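Long-range contacts in deacetylase EF_0837 (Enterococcus faecalis, PDB 2ICS), which deacetylates acetyl-(R)-mandelate in vitro, with very low efficiency, using two zinc ions in the active site of a TIM-barrel amidohydrolase: residues His211-Lys216 against Glu262-Ala267; Asp226-Phe231 against Glu257-Glu262; Phe251-Ala256 against Leu293-Tyr298; Ala267-Asp272 against Glu305-Ala310. One frame throughout, in Å; residues are numbered along the deposited sequence.

Contact 1: residues His211-Lys216 against Glu262-Ala267; sequences HCFNGK and EGMKAA. With ZN (zinc ion), chain C.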
loop_
_atom_site.group_PDB
_atom_site.type_symbol
_atom_site.label_atom_id
_atom_site.label_comp_id
_atom_site.label_asym_id
_atom_site.label_seq_id
_atom_site.Cartn_x
_atom_site.Cartn_y
_atom_site.Cartn_z
ATOM N N HIS A 211 0.725 1.702 9.541
ATOM C CA HIS A 211 1.321 2.736 10.393
ATOM C C HIS A 211 2.274 2.048 11.375
ATOM O O HIS A 211 2.544 2.555 12.466
ATOM C CB HIS A 211 0.260 3.491 11.205
ATOM C CG HIS A 211 -0.806 4.129 10.376
ATOM N ND1 HIS A 211 -0.586 4.715 9.149
ATOM C CD2 HIS A 211 -2.120 4.326 10.649
ATOM C CE1 HIS A 211 -1.742 5.238 8.729
ATOM N NE2 HIS A 211 -2.702 5.027 9.606
ATOM N N CYS A 212 2.791 0.892 10.975
ATOM C CA CYS A 212 3.665 0.098 11.833
ATOM C C CYS A 212 4.849 0.813 12.486
ATOM O O CYS A 212 5.213 0.482 13.613
ATOM C CB CYS A 212 4.158 -1.142 11.076
ATOM S SG CYS A 212 5.271 -0.829 9.678
ATOM N N PHE A 213 5.460 1.775 11.797
ATOM C CA PHE A 213 6.589 2.486 12.382
ATOM C C PHE A 213 6.260 3.911 12.807
ATOM O O PHE A 213 7.085 4.809 12.650
ATOM C CB PHE A 213 7.788 2.505 11.421
ATOM C CG PHE A 213 8.351 1.137 11.105
ATOM C CD1 PHE A 213 8.244 0.084 12.016
ATOM C CD2 PHE A 213 8.998 0.907 9.892
ATOM C CE1 PHE A 213 8.771 -1.175 11.724
ATOM C CE2 PHE A 213 9.529 -0.347 9.589
ATOM C CZ PHE A 213 9.418 -1.391 10.503
ATOM N N ASN A 214 5.063 4.131 13.347
ATOM C CA ASN A 214 4.709 5.472 13.794
ATOM C C ASN A 214 5.491 5.756 15.077
ATOM O O ASN A 214 5.845 4.831 15.812
ATOM C CB ASN A 214 3.196 5.604 14.032
ATOM C CG ASN A 214 2.715 4.836 15.249
ATOM O OD1 ASN A 214 1.961 3.861 15.129
ATOM N ND2 ASN A 214 3.134 5.274 16.429
ATOM N N GLY A 215 5.766 7.029 15.341
ATOM C CA GLY A 215 6.540 7.380 16.519
ATOM C C GLY A 215 5.776 7.766 17.770
ATOM O O GLY A 215 6.359 8.309 18.703
ATOM N N LYS A 216 4.479 7.491 17.801
ATOM C CA LYS A 216 3.672 7.826 18.967
ATOM C C LYS A 216 4.058 6.946 20.160
ATOM O O LYS A 216 4.701 5.904 19.994
ATOM C CB LYS A 216 2.185 7.659 18.623
ATOM C CG LYS A 216 1.754 8.526 17.444
ATOM C CD LYS A 216 0.311 8.274 17.007
ATOM C CE LYS A 216 -0.028 9.111 15.768
ATOM N NZ LYS A 216 -1.367 8.811 15.171
ATOM N N GLU A 262 17.307 -4.217 15.059
ATOM C CA GLU A 262 16.876 -5.398 15.803
ATOM C C GLU A 262 16.502 -6.516 14.837
ATOM O O GLU A 262 16.105 -7.601 15.252
ATOM C CB GLU A 262 15.681 -5.071 16.721
ATOM C CG GLU A 262 16.070 -4.292 17.975
ATOM C CD GLU A 262 14.902 -4.020 18.915
ATOM O OE1 GLU A 262 14.065 -4.924 19.120
ATOM O OE2 GLU A 262 14.834 -2.899 19.465
ATOM N N GLY A 263 16.628 -6.244 13.544
ATOM C CA GLY A 263 16.320 -7.253 12.548
ATOM C C GLY A 263 14.875 -7.282 12.092
ATOM O O GLY A 263 14.424 -8.267 11.508
HETATM N N MSE A 264 14.148 -6.201 12.348
HETATM C CA MSE A 264 12.742 -6.118 11.963
HETATM C C MSE A 264 12.545 -5.201 10.754
HETATM O O MSE A 264 13.039 -4.076 10.738
HETATM C CB MSE A 264 11.918 -5.601 13.145
HETATM C CG MSE A 264 10.430 -5.447 12.864
HETATM SE SE MSE A 264 9.510 -4.583 14.341
HETATM C CE MSE A 264 9.087 -6.149 15.412
ATOM N N LYS A 265 11.819 -5.690 9.750
ATOM C CA LYS A 265 11.537 -4.926 8.533
ATOM C C LYS A 265 10.044 -4.962 8.221
ATOM O O LYS A 265 9.359 -5.940 8.537
ATOM C CB LYS A 265 12.295 -5.513 7.334
ATOM C CG LYS A 265 13.806 -5.486 7.461
ATOM C CD LYS A 265 14.485 -6.102 6.237
ATOM C CE LYS A 265 16.005 -6.064 6.392
ATOM N NZ LYS A 265 16.731 -6.648 5.231
ATOM N N ALA A 266 9.538 -3.900 7.598
ATOM C CA ALA A 266 8.130 -3.861 7.235
ATOM C C ALA A 266 7.911 -4.852 6.090
ATOM O O ALA A 266 8.784 -5.039 5.240
ATOM C CB ALA A 266 7.730 -2.453 6.800
ATOM N N ALA A 267 6.749 -5.488 6.074
ATOM C CA ALA A 267 6.423 -6.454 5.034
ATOM C C ALA A 267 6.047 -5.734 3.746
ATOM O O ALA A 267 6.328 -6.214 2.643
ATOM C CB ALA A 267 5.270 -7.341 5.490
HETATM ZN ZN ZN C . -4.786 5.650 9.358
HETATM O O HOH W 1 -4.104 6.637 7.471
#

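Contact 2: residues Asp226-Phe231 against Glu257-Glu262; sequences DKIKDF and ETALRE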
loop_
_atom_site.group_PDB
_atom_site.type_symbol
_atom_site.label_atom_id
_atom_site.label_comp_id
_atom_site.label_asym_id
_atom_site.label_seq_id
_atom_site.Cartn_x
_atom_site.Cartn_y
_atom_site.Cartn_z
ATOM N N ASP A 226 14.253 2.513 24.524
ATOM C CA ASP A 226 14.684 2.686 23.145
ATOM C C ASP A 226 14.778 1.324 22.466
ATOM O O ASP A 226 15.649 1.087 21.630
ATOM C CB ASP A 226 16.037 3.401 23.105
ATOM C CG ASP A 226 16.289 4.094 21.778
ATOM O OD1 ASP A 226 15.403 4.855 21.329
ATOM O OD2 ASP A 226 17.372 3.887 21.190
ATOM N N LYS A 227 13.874 0.429 22.842
ATOM C CA LYS A 227 13.833 -0.909 22.271
ATOM C C LYS A 227 12.425 -1.212 21.779
ATOM O O LYS A 227 11.451 -0.621 22.248
ATOM C CB LYS A 227 14.235 -1.949 23.318
ATOM C CG LYS A 227 15.694 -1.884 23.746
ATOM C CD LYS A 227 15.972 -2.833 24.907
ATOM C CE LYS A 227 15.606 -4.279 24.568
ATOM N NZ LYS A 227 16.406 -4.826 23.435
ATOM N N ILE A 228 12.314 -2.132 20.831
ATOM C CA ILE A 228 11.010 -2.506 20.320
ATOM C C ILE A 228 10.296 -3.346 21.368
ATOM O O ILE A 228 10.831 -4.349 21.843
ATOM C CB ILE A 228 11.137 -3.299 19.014
ATOM C CG1 ILE A 228 11.659 -2.375 17.915
ATOM C CG2 ILE A 228 9.784 -3.890 18.612
ATOM C CD1 ILE A 228 11.781 -3.049 16.579
ATOM N N LYS A 229 9.088 -2.928 21.731
ATOM C CA LYS A 229 8.302 -3.637 22.734
ATOM C C LYS A 229 8.208 -5.122 22.388
ATOM O O LYS A 229 8.086 -5.485 21.219
ATOM C CB LYS A 229 6.912 -3.000 22.834
ATOM C CG LYS A 229 6.961 -1.518 23.203
ATOM C CD LYS A 229 5.595 -0.855 23.119
ATOM C CE LYS A 229 5.680 0.632 23.466
ATOM N NZ LYS A 229 4.364 1.322 23.320
ATOM N N ASP A 230 8.274 -5.975 23.407
ATOM C CA ASP A 230 8.222 -7.426 23.214
ATOM C C ASP A 230 6.968 -7.954 22.536
ATOM O O ASP A 230 7.048 -8.832 21.678
ATOM C CB ASP A 230 8.383 -8.154 24.553
ATOM C CG ASP A 230 9.713 -7.867 25.217
ATOM O OD1 ASP A 230 10.748 -7.881 24.517
ATOM O OD2 ASP A 230 9.723 -7.639 26.447
ATOM N N PHE A 231 5.808 -7.440 22.931
ATOM C CA PHE A 231 4.560 -7.903 22.350
ATOM C C PHE A 231 4.452 -7.514 20.883
ATOM O O PHE A 231 3.717 -8.145 20.123
ATOM C CB PHE A 231 3.359 -7.390 23.165
ATOM C CG PHE A 231 3.245 -5.893 23.227
ATOM C CD1 PHE A 231 2.685 -5.177 22.172
ATOM C CD2 PHE A 231 3.666 -5.199 24.357
ATOM C CE1 PHE A 231 2.544 -3.798 22.242
ATOM C CE2 PHE A 231 3.530 -3.817 24.441
ATOM C CZ PHE A 231 2.966 -3.113 23.380
ATOM N N GLU A 257 14.527 2.715 11.914
ATOM C CA GLU A 257 15.947 2.424 12.042
ATOM C C GLU A 257 16.182 1.501 13.222
ATOM O O GLU A 257 16.951 0.547 13.125
ATOM C CB GLU A 257 16.746 3.720 12.210
ATOM C CG GLU A 257 16.645 4.652 11.007
ATOM C CD GLU A 257 17.223 6.029 11.271
ATOM O OE1 GLU A 257 17.101 6.521 12.415
ATOM O OE2 GLU A 257 17.781 6.631 10.328
ATOM N N THR A 258 15.518 1.778 14.339
ATOM C CA THR A 258 15.674 0.938 15.519
ATOM C C THR A 258 15.209 -0.469 15.190
ATOM O O THR A 258 15.885 -1.446 15.511
ATOM C CB THR A 258 14.861 1.473 16.706
ATOM O OG1 THR A 258 15.364 2.758 17.079
ATOM C CG2 THR A 258 14.970 0.531 17.899
ATOM N N ALA A 259 14.056 -0.573 14.539
ATOM C CA ALA A 259 13.519 -1.876 14.167
ATOM C C ALA A 259 14.509 -2.650 13.299
ATOM O O ALA A 259 14.745 -3.839 13.528
ATOM C CB ALA A 259 12.186 -1.709 13.436
ATOM N N LEU A 260 15.094 -1.982 12.307
ATOM C CA LEU A 260 16.054 -2.644 11.424
ATOM C C LEU A 260 17.244 -3.177 12.217
ATOM O O LEU A 260 17.663 -4.320 12.028
ATOM C CB LEU A 260 16.546 -1.686 10.327
ATOM C CG LEU A 260 17.556 -2.267 9.323
ATOM C CD1 LEU A 260 16.964 -3.486 8.627
ATOM C CD2 LEU A 260 17.930 -1.210 8.298
ATOM N N ARG A 261 17.786 -2.354 13.112
ATOM C CA ARG A 261 18.915 -2.780 13.929
ATOM C C ARG A 261 18.581 -4.036 14.728
ATOM O O ARG A 261 19.468 -4.830 15.034
ATOM C CB ARG A 261 19.359 -1.648 14.864
ATOM C CG ARG A 261 20.330 -0.677 14.206
ATOM C CD ARG A 261 20.642 0.529 15.083
ATOM N NE ARG A 261 19.488 1.414 15.231
ATOM C CZ ARG A 261 19.533 2.612 15.808
ATOM N NH1 ARG A 261 20.679 3.074 16.294
ATOM N NH2 ARG A 261 18.434 3.351 15.897
ATOM N N GLU A 262 17.307 -4.217 15.059
ATOM C CA GLU A 262 16.876 -5.398 15.803
ATOM C C GLU A 262 16.502 -6.516 14.837
ATOM O O GLU A 262 16.105 -7.601 15.252
ATOM C CB GLU A 262 15.681 -5.071 16.721
ATOM C CG GLU A 262 16.070 -4.292 17.975
ATOM C CD GLU A 262 14.902 -4.020 18.915
ATOM O OE1 GLU A 262 14.065 -4.924 19.120
ATOM O OE2 GLU A 262 14.834 -2.899 19.465
HETATM O O HOH W 2 16.881 -1.591 20.249
HETATM O O HOH W 3 17.659 2.760 18.672
HETATM O O HOH W 4 13.123 -5.183 21.546
#

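Contact 3: residues Phe251-Ala256 against Leu293-Tyr298; sequences FNFHVA and LRVVGY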
loop_
_atom_site.group_PDB
_atom_site.type_symbol
_atom_site.label_atom_id
_atom_site.label_comp_id
_atom_site.label_asym_id
_atom_site.label_seq_id
_atom_site.Cartn_x
_atom_site.Cartn_y
_atom_site.Cartn_z
ATOM N N PHE A 251 4.848 7.823 10.241
ATOM C CA PHE A 251 6.157 7.231 9.961
ATOM C C PHE A 251 7.288 7.994 10.639
ATOM O O PHE A 251 7.484 9.182 10.401
ATOM C CB PHE A 251 6.438 7.164 8.460
ATOM C CG PHE A 251 7.802 6.619 8.137
ATOM C CD1 PHE A 251 8.086 5.270 8.320
ATOM C CD2 PHE A 251 8.825 7.466 7.714
ATOM C CE1 PHE A 251 9.370 4.768 8.092
ATOM C CE2 PHE A 251 10.116 6.977 7.484
ATOM C CZ PHE A 251 10.388 5.622 7.674
ATOM N N ASN A 252 8.050 7.284 11.460
ATOM C CA ASN A 252 9.153 7.872 12.203
ATOM C C ASN A 252 10.462 7.151 11.848
ATOM O O ASN A 252 10.570 5.933 12.006
ATOM C CB ASN A 252 8.830 7.770 13.705
ATOM C CG ASN A 252 9.908 8.372 14.596
ATOM O OD1 ASN A 252 10.988 7.801 14.761
ATOM N ND2 ASN A 252 9.610 9.529 15.184
ATOM N N PHE A 253 11.438 7.907 11.340
ATOM C CA PHE A 253 12.742 7.351 10.955
ATOM C C PHE A 253 13.410 6.583 12.090
ATOM O O PHE A 253 13.897 5.466 11.896
ATOM C CB PHE A 253 13.705 8.461 10.509
ATOM C CG PHE A 253 13.567 8.864 9.058
ATOM C CD1 PHE A 253 13.792 7.947 8.039
ATOM C CD2 PHE A 253 13.279 10.178 8.717
ATOM C CE1 PHE A 253 13.740 8.334 6.704
ATOM C CE2 PHE A 253 13.225 10.578 7.382
ATOM C CZ PHE A 253 13.457 9.653 6.376
ATOM N N HIS A 254 13.437 7.182 13.276
ATOM C CA HIS A 254 14.078 6.534 14.409
ATOM C C HIS A 254 13.483 5.157 14.689
ATOM O O HIS A 254 14.209 4.198 14.964
ATOM C CB HIS A 254 13.969 7.403 15.659
ATOM C CG HIS A 254 14.689 6.832 16.840
ATOM N ND1 HIS A 254 16.056 6.661 16.862
ATOM C CD2 HIS A 254 14.226 6.331 18.010
ATOM C CE1 HIS A 254 16.405 6.075 17.994
ATOM N NE2 HIS A 254 15.312 5.863 18.708
ATOM N N VAL A 255 12.161 5.060 14.606
ATOM C CA VAL A 255 11.488 3.796 14.861
ATOM C C VAL A 255 11.867 2.733 13.826
ATOM O O VAL A 255 12.167 1.587 14.179
ATOM C CB VAL A 255 9.958 3.991 14.878
ATOM C CG1 VAL A 255 9.258 2.654 15.060
ATOM C CG2 VAL A 255 9.576 4.948 16.010
ATOM N N ALA A 256 11.855 3.122 12.553
ATOM C CA ALA A 256 12.201 2.217 11.457
ATOM C C ALA A 256 13.655 1.778 11.552
ATOM O O ALA A 256 13.983 0.613 11.296
ATOM C CB ALA A 256 11.950 2.906 10.105
ATOM N N LEU A 293 12.906 4.217 3.080
ATOM C CA LEU A 293 13.323 2.934 3.631
ATOM C C LEU A 293 14.686 2.552 3.076
ATOM O O LEU A 293 15.390 1.719 3.644
ATOM C CB LEU A 293 12.282 1.865 3.327
ATOM C CG LEU A 293 11.153 2.146 4.323
ATOM C CD1 LEU A 293 9.816 2.167 3.632
ATOM C CD2 LEU A 293 11.219 1.125 5.445
ATOM N N ARG A 294 15.064 3.177 1.968
ATOM C CA ARG A 294 16.364 2.911 1.377
ATOM C C ARG A 294 17.394 3.565 2.283
ATOM O O ARG A 294 18.404 2.957 2.626
ATOM C CB ARG A 294 16.453 3.501 -0.032
ATOM C CG ARG A 294 17.859 3.467 -0.633
ATOM C CD ARG A 294 18.473 2.083 -0.537
ATOM N NE ARG A 294 19.820 2.032 -1.097
ATOM C CZ ARG A 294 20.795 1.260 -0.623
ATOM N NH1 ARG A 294 20.577 0.474 0.427
ATOM N NH2 ARG A 294 21.989 1.269 -1.201
ATOM N N VAL A 295 17.117 4.802 2.687
ATOM C CA VAL A 295 18.030 5.539 3.552
ATOM C C VAL A 295 18.062 4.903 4.942
ATOM O O VAL A 295 19.070 4.983 5.644
ATOM C CB VAL A 295 17.619 7.035 3.663
ATOM C CG1 VAL A 295 16.406 7.188 4.567
ATOM C CG2 VAL A 295 18.784 7.853 4.185
ATOM N N VAL A 296 16.957 4.275 5.337
ATOM C CA VAL A 296 16.883 3.598 6.626
ATOM C C VAL A 296 17.847 2.414 6.619
ATOM O O VAL A 296 18.462 2.100 7.636
ATOM C CB VAL A 296 15.448 3.067 6.918
ATOM C CG1 VAL A 296 15.478 2.030 8.045
ATOM C CG2 VAL A 296 14.544 4.211 7.311
ATOM N N GLY A 297 17.972 1.753 5.471
ATOM C CA GLY A 297 18.871 0.615 5.384
ATOM C C GLY A 297 18.440 -0.534 4.485
ATOM O O GLY A 297 19.252 -1.409 4.184
ATOM N N TYR A 298 17.175 -0.560 4.064
ATOM C CA TYR A 298 16.700 -1.632 3.182
ATOM C C TYR A 298 17.435 -1.531 1.840
ATOM O O TYR A 298 17.901 -0.452 1.476
ATOM C CB TYR A 298 15.195 -1.487 2.915
ATOM C CG TYR A 298 14.277 -1.671 4.109
ATOM C CD1 TYR A 298 14.730 -1.475 5.415
ATOM C CD2 TYR A 298 12.922 -1.965 3.924
ATOM C CE1 TYR A 298 13.857 -1.560 6.503
ATOM C CE2 TYR A 298 12.040 -2.047 5.006
ATOM C CZ TYR A 298 12.515 -1.840 6.287
ATOM O OH TYR A 298 11.647 -1.890 7.349
HETATM O O HOH W 5 12.950 -1.626 9.690
#

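Contact 4: residues Ala267-Asp272 against Glu305-Ala310; sequences ASISTD and EKVTKA. With ZN (zinc ion), chain B.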
loop_
_atom_site.group_PDB
_atom_site.type_symbol
_atom_site.label_atom_id
_atom_site.label_comp_id
_atom_site.label_asym_id
_atom_site.label_seq_id
_atom_site.Cartn_x
_atom_site.Cartn_y
_atom_site.Cartn_z
ATOM N N ALA A 267 6.749 -5.488 6.074
ATOM C CA ALA A 267 6.423 -6.454 5.034
ATOM C C ALA A 267 6.047 -5.734 3.746
ATOM O O ALA A 267 6.328 -6.214 2.643
ATOM C CB ALA A 267 5.270 -7.341 5.490
ATOM N N SER A 268 5.396 -4.585 3.892
ATOM C CA SER A 268 4.978 -3.803 2.740
ATOM C C SER A 268 5.117 -2.309 3.001
ATOM O O SER A 268 4.953 -1.831 4.131
ATOM C CB SER A 268 3.526 -4.137 2.361
ATOM O OG SER A 268 2.652 -4.022 3.473
ATOM N N ILE A 269 5.422 -1.585 1.931
ATOM C CA ILE A 269 5.607 -0.149 1.980
ATOM C C ILE A 269 4.426 0.545 1.310
ATOM O O ILE A 269 4.086 0.248 0.165
ATOM C CB ILE A 269 6.927 0.235 1.273
ATOM C CG1 ILE A 269 8.106 -0.353 2.050
ATOM C CG2 ILE A 269 7.066 1.751 1.161
ATOM C CD1 ILE A 269 9.425 -0.199 1.339
ATOM N N SER A 270 3.790 1.452 2.045
ATOM C CA SER A 270 2.641 2.201 1.539
ATOM C C SER A 270 2.739 3.651 2.002
ATOM O O SER A 270 3.494 3.973 2.921
ATOM C CB SER A 270 1.328 1.576 2.016
ATOM O OG SER A 270 1.282 1.506 3.429
ATOM N N THR A 271 1.932 4.513 1.394
ATOM C CA THR A 271 1.977 5.944 1.667
ATOM C C THR A 271 0.945 6.598 2.574
ATOM O O THR A 271 1.255 7.605 3.214
ATOM C CB THR A 271 1.890 6.720 0.354
ATOM O OG1 THR A 271 0.635 6.416 -0.273
ATOM C CG2 THR A 271 3.030 6.329 -0.584
ATOM N N ASP A 272 -0.262 6.038 2.628
ATOM C CA ASP A 272 -1.367 6.650 3.371
ATOM C C ASP A 272 -1.439 8.083 2.851
ATOM O O ASP A 272 -1.567 9.046 3.601
ATOM C CB ASP A 272 -1.150 6.666 4.875
ATOM C CG ASP A 272 -2.297 7.355 5.605
ATOM O OD1 ASP A 272 -3.427 7.329 5.079
ATOM O OD2 ASP A 272 -2.087 7.917 6.699
ATOM N N GLU A 305 10.181 -5.532 -3.892
ATOM C CA GLU A 305 9.312 -6.633 -3.518
ATOM C C GLU A 305 8.224 -6.151 -2.564
ATOM O O GLU A 305 7.103 -6.653 -2.588
ATOM C CB GLU A 305 10.129 -7.745 -2.856
ATOM C CG GLU A 305 9.301 -8.931 -2.387
ATOM C CD GLU A 305 10.158 -10.060 -1.854
ATOM O OE1 GLU A 305 10.975 -10.600 -2.631
ATOM O OE2 GLU A 305 10.016 -10.408 -0.661
ATOM N N LYS A 306 8.555 -5.163 -1.739
ATOM C CA LYS A 306 7.611 -4.633 -0.765
ATOM C C LYS A 306 6.546 -3.679 -1.322
ATOM O O LYS A 306 5.645 -3.263 -0.593
ATOM C CB LYS A 306 8.384 -3.982 0.389
ATOM C CG LYS A 306 9.179 -5.007 1.189
ATOM C CD LYS A 306 10.093 -4.376 2.217
ATOM C CE LYS A 306 11.047 -5.423 2.805
ATOM N NZ LYS A 306 10.325 -6.586 3.419
ATOM N N VAL A 307 6.651 -3.331 -2.604
ATOM C CA VAL A 307 5.651 -2.471 -3.240
ATOM C C VAL A 307 5.043 -3.216 -4.428
ATOM O O VAL A 307 4.393 -2.612 -5.278
ATOM C CB VAL A 307 6.239 -1.118 -3.740
ATOM C CG1 VAL A 307 6.727 -0.289 -2.560
ATOM C CG2 VAL A 307 7.367 -1.360 -4.738
ATOM N N THR A 308 5.264 -4.532 -4.482
ATOM C CA THR A 308 4.717 -5.353 -5.563
ATOM C C THR A 308 4.183 -6.696 -5.076
ATOM O O THR A 308 2.984 -6.850 -4.848
ATOM C CB THR A 308 5.760 -5.628 -6.676
ATOM O OG1 THR A 308 6.949 -6.190 -6.103
ATOM C CG2 THR A 308 6.100 -4.350 -7.412
ATOM N N LYS A 309 5.076 -7.662 -4.906
ATOM C CA LYS A 309 4.677 -8.999 -4.467
ATOM C C LYS A 309 4.006 -9.027 -3.094
ATOM O O LYS A 309 2.993 -9.697 -2.908
ATOM C CB LYS A 309 5.896 -9.932 -4.462
ATOM C CG LYS A 309 5.558 -11.380 -4.147
ATOM C CD LYS A 309 6.812 -12.240 -4.082
ATOM C CE LYS A 309 6.461 -13.703 -3.863
ATOM N NZ LYS A 309 7.677 -14.553 -3.759
ATOM N N ALA A 310 4.564 -8.302 -2.132
ATOM C CA ALA A 310 3.993 -8.281 -0.789
ATOM C C ALA A 310 2.560 -7.727 -0.773
ATOM O O ALA A 310 1.633 -8.420 -0.364
ATOM C CB ALA A 310 4.888 -7.478 0.147
HETATM ZN ZN ZN B . -5.211 6.234 5.839
HETATM O O HOH W 6 7.778 -8.471 2.332
HETATM O O HOH W 1 -4.104 6.637 7.471
#

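Contact 1: residues His211-Lys216 against Glu262-Ala267
Cys212 folds over its neighbour: SG lies over the centre of the Phe213 ring, 3.8 Å above its plane, and both side chains reach Ala266 CB. The Cys212 torsion places SG between its own backbone N and carbonyl carbon (chi1 67°), from where it comes within 4.1 Å of Ala266 CB. The CE2 corner of the Phe213 ring lies 3.9 Å from Ala266 CB. At the ring's edge, near its plane, the selenium of Met264 (selenomethionine) approaches CE1 at 4.4 Å. Phe213 CZ lies 3.8 Å from the backbone N of Ala266, whose polar demand is met by a hydrogen bond to the hydroxyl of Tyr298. The type I turn His211-Asn214, closed by Asn214 N to His211 O at 3.1 Å, joins this apolar patch to the active site, because His211 NE2 binds zinc at 2.2 Å. Backbone hydrogen bonds tie Cys212 to Asp243 and Ala267 to Phe242, so both segments flank strand 241-243, while Phe213 also packs on Val255, Ala256 and Ala259 of helix 253-261.

Contact 2: residues Asp226-Phe231 against Glu257-Glu262
Ile228 and Glu262 run past each other in opposite directions, the isoleucine heading for helix 253-261 and the glutamate reaching back to the isoleucine's backbone. Starting from the strand, Ile228 CB lies against the carboxylate, 3.4 Å from Glu262 OE1. The next atom, CG1, stays beside the same group, 3.6 Å from Glu262 OE2; it stands anti to the carbonyl carbon (chi1 -68°), and the extended chain beyond carries CD1 toward Ala259, but the model is too tight there for the details to be trusted.

The carboxylate is gripped from several directions. Ile228 N donates to Glu262 OE2 at 3.0 Å, nearly straight at 162°, on the syn lone pair. One water bonds to the same OE2 at 2.6 Å and to Asp226 O, while another links Glu262 OE1 at 2.6 Å to Ile228 O. Trp233 NE1 also bonds to OE1, so both oxygens are engaged and the group is probably fixed in rotation. A third water, 2.8 Å from Asp226 OD2, bridges to Thr258 OG1, which also bonds to His254 O; the other oxygen of Asp226 bonds to His254 NE2. The Thr258 methyl CG2 rests 3.8 Å from Asp226 O.

Opposite Asp222 the strand carries a G1 beta bulge, formed by Asp226, whose phi is positive, and Lys227; the end of helix 253-261 docks on this bulged strand of the small antiparallel hairpin 221-222 with 227-228.

Contact 3: residues Phe251-Ala256 against Leu293-Tyr298
The backbones come nearest at Ala256 and Val296, where CA atoms are 6.9 Å apart and the opening turn of helix 253-261 meets the closing turn of helix 286-296. Asn252 is the N-cap of the first: its OD1 accepts from Val255 N at 3.0 Å, in the carbonyl plane on a lone pair. The second helix breaks at Gly297, whose phi is positive, and Leu293 O takes both Gly297 N and Tyr298 N. The two are neighbouring helices of the layer outside the TIM barrel, and their interface is built of apolar side chains. Val296 has the largest share of the contact. Its CG2 sits at the edge of the Phe253 ring, 3.9 Å from CD1, and also meets Ala256 CB at 4.0 Å, while CG1, anti to the backbone N (chi1 163°), touches Ala256 O. Val295 adds its CG1, 3.6 Å from Phe253 CE1, its side chain crossing the phenylalanine at about a right angle. Phe251 also brings its ring edge to Val296 CG2, and sets CE2 3.8 Å above the plane of the Phe253 ring, toward the rim. A water joins the two segments, donating to Ala256 O at 2.9 Å and accepting from Tyr298 OH at 2.7 Å.

Contact 4: residues Ala267-Asp272 against Glu305-Ala310
The run that ends at a zinc ligand, Ala267-Asp272, is clasped at its beginning by the turn and helix start of Glu305-Ala310, mainly through Ala267 and Ile269 against Lys306. Ile269 N donates to Lys306 O at 3.0 Å and 171°, almost straight, although the donor stands 37° above the carbonyl plane. The same oxygen receives a CA-H...O contact from Ser268 CA at 3.4 Å. Ile269 then spreads over the turn: CG1 and CD1 both rest on Lys306 CB, and CB meets Val307 CG1 at 3.9 Å. The run probably corresponds to the last barrel strand of amidohydrolases, with the metal-binding aspartate at its C-terminal end: Asp272 OD1 binds zinc at 2.2 Å, His60, His62 and the carboxylated Lys154 also coordinate this ion, and a water 2.0 Å from it bridges to the second zinc. Ser268 and Ser270 both bond to the carboxylate of Asp243, tying the run to its barrel neighbour. On the outer side Ala310 CB, from the first turn of helix 309-314, lies against Ala267 O, and Lys306 lays CG 3.4 Å from that oxygen; the lysine bends only at its last torsion (chi4 -57°), bringing NZ to a hydrogen bond with Ala266 O and a weak one to a water that donates to Ala267 O.

How the contacts relate
Contacts 1 and 3 are buried and almost wholly apolar, contact 2 lies toward the surface and is rich in water and carboxylate bonds, and contact 4, nearest the centre of the chain, relies on a backbone hydrogen bond. Helix 253-261 serves contacts 2 and 3 with its two ends, and contact 1 packs beside it, Phe213 CE1 lying 3.9 Å from Ala259 CB. A backbone hydrogen bond between Phe213 and Asn252 ties contact 1 to contact 3. Contacts 1 and 4 share Ala267 and both lead inward to the zinc pair. Leu293 packing on Ile269 joins contact 3 to contact 4, whereas contacts 2 and 4 do not touch.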